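Local structure of nucleoporin NUP82 (Saccharomyces cerevisiae, 3PBP) at residues 28-33 with 45-50; 32-37 with 93-98. The protein is a structural component of the nuclear pore complex, represented here by its N-terminal beta-propeller domain, most of which belongs to the region that interacts with NUP116. The protein carries 1 engineered substitution. All blocks are in the same frame, centred on the assembly; numbering follows the deposited sequence.

How the interactions relate
Interaction 1 is a surface contact and interaction 2 a buried one, yet both start from the same piece of chain and share Gly-32 and Thr-33. Strand 34-39 lies between strands 24-29 and 42-47 in one antiparallel sheet. Interaction 1 stays within that sheet, joining the turn before its second strand to the end of its third; interaction 2 reaches from the second strand to the loop that leaves strand 87-92 of the next sheet. Their chemistry follows: a single backbone hydrogen bond with small, half-polar side-chain contacts at the surface, against an arginine stacked on a tryptophan, with valines packed alongside, in the buried contact.

Interaction 1 of 2, residues 28-33 with 45-50; sequences SSQNGT and WYNVLT
Thr-33 faces Val-48 and Leu-49 with two different oxygens. Its carbonyl O takes the backbone N of Val-48 at 3.0 Å, the one hydrogen bond across the contact, bent at the hydrogen (140°). Val-48 points its CB toward the same carbonyl, and CG2, lying beside its own backbone N, comes to 3.5 Å from Thr-33 O. The side chains of Thr-33 and Leu-49 meet at about a right angle, with Thr-33 OG1 against the branch of the leucine, 3.5 Å from Leu-49 CG and close to CD1.

Asn-47 is next to Val-48 in the chain. With CG anti to the backbone N (chi1 -177°), its amide turns forward onto the chain that follows: OD1 receives Leu-49 N at 2.8 Å, in the carbonyl plane, and Thr-50 N at 2.9 Å from above that plane. This is an Asx turn extended to an Asx motif, and it shapes the exit from strand 42-47. The ND2 end approaches Thr-33 CG2 at 4.2 Å, a van der Waals contact.

In the first segment, a type I' turn from Gln-30 to Thr-33 links strand 24-29 to strand 34-39, and Val-48 also leans on Trp-431. The one bond across is backbone to backbone and uses no side-chain atom of Val-48, whereas the Asx turn rests on the Asn-47 side chain itself; Thr-33 OG1 meets only the apolar end of Leu-49 in this contact.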
loop_
_atom_site.group_PDB
_atom_site.type_symbol
_atom_site.label_atom_id
_atom_site.label_comp_id
_atom_site.label_asym_id
_atom_site.label_seq_id
_atom_site.Cartn_x
_atom_site.Cartn_y
_atom_site.Cartn_z
ATOM N N SER A 28 0.472 6.103 -23.564
ATOM C CA SER A 28 0.822 7.394 -24.121
ATOM C C SER A 28 1.775 8.023 -23.135
ATOM O O SER A 28 1.946 7.531 -22.029
ATOM C CB SER A 28 -0.406 8.277 -24.348
ATOM O OG SER A 28 -1.011 8.629 -23.126
ATOM N N SER A 29 2.395 9.117 -23.544
ATOM C CA SER A 29 3.395 9.784 -22.724
ATOM C C SER A 29 3.449 11.265 -23.104
ATOM O O SER A 29 2.945 11.659 -24.163
ATOM C CB SER A 29 4.753 9.137 -23.020
ATOM O OG SER A 29 5.504 8.985 -21.844
ATOM N N GLN A 30 4.077 12.074 -22.257
ATOM C CA GLN A 30 4.221 13.504 -22.517
ATOM C C GLN A 30 2.945 14.181 -23.033
ATOM O O GLN A 30 2.871 14.642 -24.175
ATOM C CB GLN A 30 5.375 13.730 -23.496
ATOM C CG GLN A 30 6.680 13.097 -23.039
ATOM C CD GLN A 30 7.857 13.408 -23.960
ATOM O OE1 GLN A 30 7.688 13.944 -25.064
ATOM N NE2 GLN A 30 9.054 13.060 -23.515
ATOM N N ASN A 31 1.937 14.229 -22.172
ATOM C CA ASN A 31 0.661 14.850 -22.499
ATOM C C ASN A 31 -0.037 14.285 -23.743
ATOM O O ASN A 31 -0.553 15.041 -24.565
ATOM C CB ASN A 31 0.856 16.359 -22.642
ATOM C CG ASN A 31 -0.448 17.118 -22.577
ATOM O OD1 ASN A 31 -1.292 16.871 -21.703
ATOM N ND2 ASN A 31 -0.621 18.057 -23.493
ATOM N N GLY A 32 -0.059 12.951 -23.850
ATOM C CA GLY A 32 -0.700 12.265 -24.964
ATOM C C GLY A 32 -0.030 12.511 -26.303
ATOM O O GLY A 32 -0.620 12.331 -27.373
ATOM N N THR A 33 1.232 12.905 -26.232
ATOM C CA THR A 33 2.012 13.235 -27.404
ATOM C C THR A 33 2.758 12.040 -27.991
ATOM O O THR A 33 2.930 11.963 -29.192
ATOM C CB THR A 33 2.971 14.419 -27.041
ATOM O OG1 THR A 33 2.787 15.479 -27.983
ATOM C CG2 THR A 33 4.445 13.994 -27.004
ATOM N N TRP A 45 6.424 2.479 -31.355
ATOM C CA TRP A 45 6.421 3.764 -30.677
ATOM C C TRP A 45 6.408 4.867 -31.713
ATOM O O TRP A 45 7.110 4.794 -32.710
ATOM C CB TRP A 45 7.638 3.879 -29.750
ATOM C CG TRP A 45 8.986 3.880 -30.428
ATOM C CD1 TRP A 45 9.730 4.971 -30.773
ATOM C CD2 TRP A 45 9.773 2.738 -30.777
ATOM N NE1 TRP A 45 10.932 4.582 -31.302
ATOM C CE2 TRP A 45 10.987 3.215 -31.318
ATOM C CE3 TRP A 45 9.574 1.354 -30.678
ATOM C CZ2 TRP A 45 11.998 2.358 -31.766
ATOM C CZ3 TRP A 45 10.587 0.497 -31.127
ATOM C CH2 TRP A 45 11.780 1.003 -31.660
ATOM N N TYR A 46 5.604 5.891 -31.481
ATOM C CA TYR A 46 5.517 6.974 -32.439
ATOM C C TYR A 46 5.290 8.287 -31.726
ATOM O O TYR A 46 4.384 8.399 -30.898
ATOM C CB TYR A 46 4.367 6.677 -33.399
ATOM C CG TYR A 46 3.936 7.788 -34.318
ATOM C CD1 TYR A 46 4.698 8.152 -35.429
ATOM C CD2 TYR A 46 2.723 8.427 -34.117
ATOM C CE1 TYR A 46 4.247 9.127 -36.328
ATOM C CE2 TYR A 46 2.262 9.397 -34.997
ATOM C CZ TYR A 46 3.022 9.744 -36.100
ATOM O OH TYR A 46 2.536 10.707 -36.958
ATOM N N ASN A 47 6.131 9.273 -32.025
ATOM C CA ASN A 47 5.972 10.584 -31.425
ATOM C C ASN A 47 5.168 11.447 -32.390
ATOM O O ASN A 47 5.649 11.854 -33.444
ATOM C CB ASN A 47 7.317 11.243 -31.136
ATOM C CG ASN A 47 7.158 12.578 -30.453
ATOM O OD1 ASN A 47 6.490 13.468 -30.966
ATOM N ND2 ASN A 47 7.760 12.720 -29.286
ATOM N N VAL A 48 3.926 11.703 -32.006
ATOM C CA VAL A 48 2.992 12.496 -32.776
ATOM C C VAL A 48 3.514 13.837 -33.326
ATOM O O VAL A 48 3.072 14.273 -34.393
ATOM C CB VAL A 48 1.720 12.718 -31.920
ATOM C CG1 VAL A 48 0.916 13.884 -32.431
ATOM C CG2 VAL A 48 0.883 11.446 -31.935
ATOM N N LEU A 49 4.450 14.484 -32.632
ATOM C CA LEU A 49 4.952 15.779 -33.087
ATOM C C LEU A 49 6.326 15.723 -33.741
ATOM O O LEU A 49 6.736 16.663 -34.436
ATOM C CB LEU A 49 5.055 16.745 -31.913
ATOM C CG LEU A 49 3.884 16.886 -30.956
ATOM C CD1 LEU A 49 4.298 17.780 -29.795
ATOM C CD2 LEU A 49 2.667 17.433 -31.700
ATOM N N THR A 50 7.020 14.614 -33.531
ATOM C CA THR A 50 8.391 14.445 -34.006
ATOM C C THR A 50 8.695 13.509 -35.172
ATOM O O THR A 50 9.607 13.781 -35.964
ATOM C CB THR A 50 9.260 14.005 -32.818
ATOM O OG1 THR A 50 9.623 15.162 -32.065
ATOM C CG2 THR A 50 10.505 13.210 -33.280
#

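Interaction 2 of 2, residues 32-37 with 93-98; sequences GTRIVF and VPWGYS
The indole of Trp-95 is sandwiched: the guanidinium of Arg-34 lies flat on one face, and CG1 of Val-93 sits over the other, offset toward the rim. Guanidinium and indole planes are only 17° apart, and Arg-34 CZ stands 3.4 Å from the centroid of the five-membered ring, nearly on its normal, a cation-pi stack. Around the ring border, Trp-95 NE1 does not bond to the nearby arginine, since both are donors, but gives its hydrogen to Gly-77 O; Ile-35 O approaches Trp-95 CH2 obliquely at 3.7 Å, as neither a face nor an edge contact. NH2 of Arg-34 reaches over the pyrrole side of the indole, while CB of the same arginine stands on that side of the plane, just beyond the CH2 corner of Trp-95. A bend at chi3 (113°) brings the chain round from beyond CH2, on the same side of the ring plane, to set the guanidinium over the five-membered ring. Val-36 CG2 meets Trp-95 CZ2 obliquely at 3.6 Å, and the same methyl lies 4.2 Å from Val-93 CG2.

In the beta-propeller these residues belong to successive blades: Arg-34 and Val-36 lie on the second strand of one four-stranded sheet, and Trp-95 on the loop after the third strand of the next. That loop is folded by a type II turn from Pro-94 to Tyr-97, closed by Tyr-97 N on Pro-94 O at 3.0 Å, with Gly-96 at a positive phi. A leucine in place of Trp-95 would probably leave the Arg-34 guanidinium without the flat surface it stacks on, Gly-77 O without its N-H donor, and a gap beside Val-36.

Arg-34 NH1 has a long, weak ion pair with Asp-78, and Trp-45 from strand 42-47 meets the Trp-95 ring edge-to-face.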
loop_
_atom_site.group_PDB
_atom_site.type_symbol
_atom_site.label_atom_id
_atom_site.label_comp_id
_atom_site.label_asym_id
_atom_site.label_seq_id
_atom_site.Cartn_x
_atom_site.Cartn_y
_atom_site.Cartn_z
ATOM N N GLY A 32 -0.059 12.951 -23.850
ATOM C CA GLY A 32 -0.700 12.265 -24.964
ATOM C C GLY A 32 -0.030 12.511 -26.303
ATOM O O GLY A 32 -0.620 12.331 -27.373
ATOM N N THR A 33 1.232 12.905 -26.232
ATOM C CA THR A 33 2.012 13.235 -27.404
ATOM C C THR A 33 2.758 12.040 -27.991
ATOM O O THR A 33 2.930 11.963 -29.192
ATOM C CB THR A 33 2.971 14.419 -27.041
ATOM O OG1 THR A 33 2.787 15.479 -27.983
ATOM C CG2 THR A 33 4.445 13.994 -27.004
ATOM N N ARG A 34 3.185 11.097 -27.157
ATOM C CA ARG A 34 3.915 9.921 -27.654
ATOM C C ARG A 34 3.080 8.673 -27.423
ATOM O O ARG A 34 2.551 8.482 -26.335
ATOM C CB ARG A 34 5.233 9.709 -26.907
ATOM C CG ARG A 34 6.165 10.896 -26.767
ATOM C CD ARG A 34 6.915 10.694 -25.468
ATOM N NE ARG A 34 8.341 10.447 -25.627
ATOM C CZ ARG A 34 9.092 9.868 -24.697
ATOM N NH1 ARG A 34 8.551 9.461 -23.559
ATOM N NH2 ARG A 34 10.395 9.736 -24.887
ATOM N N ILE A 35 2.997 7.808 -28.427
ATOM C CA ILE A 35 2.213 6.579 -28.328
ATOM C C ILE A 35 3.071 5.315 -28.353
ATOM O O ILE A 35 4.012 5.224 -29.141
ATOM C CB ILE A 35 1.208 6.489 -29.497
ATOM C CG1 ILE A 35 0.206 7.636 -29.404
ATOM C CG2 ILE A 35 0.492 5.142 -29.478
ATOM C CD1 ILE A 35 -0.629 7.780 -30.657
ATOM N N VAL A 36 2.751 4.363 -27.481
ATOM C CA VAL A 36 3.444 3.078 -27.449
ATOM C C VAL A 36 2.359 2.028 -27.665
ATOM O O VAL A 36 1.315 2.049 -27.008
ATOM C CB VAL A 36 4.193 2.809 -26.105
ATOM C CG1 VAL A 36 4.815 1.412 -26.111
ATOM C CG2 VAL A 36 5.311 3.816 -25.927
ATOM N N PHE A 37 2.622 1.108 -28.583
ATOM C CA PHE A 37 1.666 0.075 -28.962
ATOM C C PHE A 37 2.318 -1.301 -28.969
ATOM O O PHE A 37 3.306 -1.509 -29.670
ATOM C CB PHE A 37 1.152 0.425 -30.361
ATOM C CG PHE A 37 0.025 -0.434 -30.844
ATOM C CD1 PHE A 37 -1.236 -0.350 -30.268
ATOM C CD2 PHE A 37 0.206 -1.289 -31.926
ATOM C CE1 PHE A 37 -2.297 -1.102 -30.768
ATOM C CE2 PHE A 37 -0.847 -2.039 -32.428
ATOM C CZ PHE A 37 -2.103 -1.943 -31.847
ATOM N N VAL A 93 11.768 1.672 -24.047
ATOM C CA VAL A 93 11.202 2.044 -25.349
ATOM C C VAL A 93 12.324 2.813 -26.055
ATOM O O VAL A 93 12.811 3.822 -25.544
ATOM C CB VAL A 93 9.975 2.947 -25.194
ATOM C CG1 VAL A 93 9.508 3.406 -26.545
ATOM C CG2 VAL A 93 8.873 2.194 -24.496
ATOM N N PRO A 94 12.749 2.346 -27.239
ATOM C CA PRO A 94 13.826 2.966 -28.021
ATOM C C PRO A 94 13.570 4.351 -28.601
ATOM O O PRO A 94 13.850 4.590 -29.773
ATOM C CB PRO A 94 14.094 1.936 -29.118
ATOM C CG PRO A 94 13.480 0.664 -28.586
ATOM C CD PRO A 94 12.239 1.163 -27.935
ATOM N N TRP A 95 13.050 5.267 -27.796
ATOM C CA TRP A 95 12.796 6.614 -28.294
ATOM C C TRP A 95 14.120 7.173 -28.784
ATOM O O TRP A 95 15.121 7.119 -28.066
ATOM C CB TRP A 95 12.276 7.535 -27.184
ATOM C CG TRP A 95 10.967 7.145 -26.598
ATOM C CD1 TRP A 95 10.740 6.676 -25.332
ATOM C CD2 TRP A 95 9.689 7.216 -27.237
ATOM N NE1 TRP A 95 9.397 6.454 -25.144
ATOM C CE2 TRP A 95 8.729 6.774 -26.297
ATOM C CE3 TRP A 95 9.264 7.602 -28.510
ATOM C CZ2 TRP A 95 7.369 6.719 -26.592
ATOM C CZ3 TRP A 95 7.918 7.549 -28.802
ATOM C CH2 TRP A 95 6.983 7.106 -27.847
ATOM N N GLY A 96 14.138 7.710 -29.999
ATOM C CA GLY A 96 15.377 8.283 -30.494
ATOM C C GLY A 96 16.113 7.394 -31.467
ATOM O O GLY A 96 16.870 7.886 -32.304
ATOM N N TYR A 97 15.919 6.085 -31.342
ATOM C CA TYR A 97 16.535 5.145 -32.264
ATOM C C TYR A 97 15.550 5.015 -33.407
ATOM O O TYR A 97 14.350 5.247 -33.223
ATOM C CB TYR A 97 16.730 3.794 -31.603
ATOM C CG TYR A 97 17.624 3.850 -30.401
ATOM C CD1 TYR A 97 17.156 4.323 -29.178
ATOM C CD2 TYR A 97 18.956 3.462 -30.493
ATOM C CE1 TYR A 97 17.996 4.411 -28.076
ATOM C CE2 TYR A 97 19.805 3.548 -29.398
ATOM C CZ TYR A 97 19.317 4.023 -28.194
ATOM O OH TYR A 97 20.152 4.121 -27.109
ATOM N N SER A 98 16.045 4.667 -34.585
ATOM C CA SER A 98 15.170 4.525 -35.741
ATOM C C SER A 98 15.346 3.157 -36.377
ATOM O O SER A 98 14.366 2.480 -36.718
ATOM C CB SER A 98 15.462 5.626 -36.766
ATOM O OG SER A 98 16.848 5.691 -37.054
#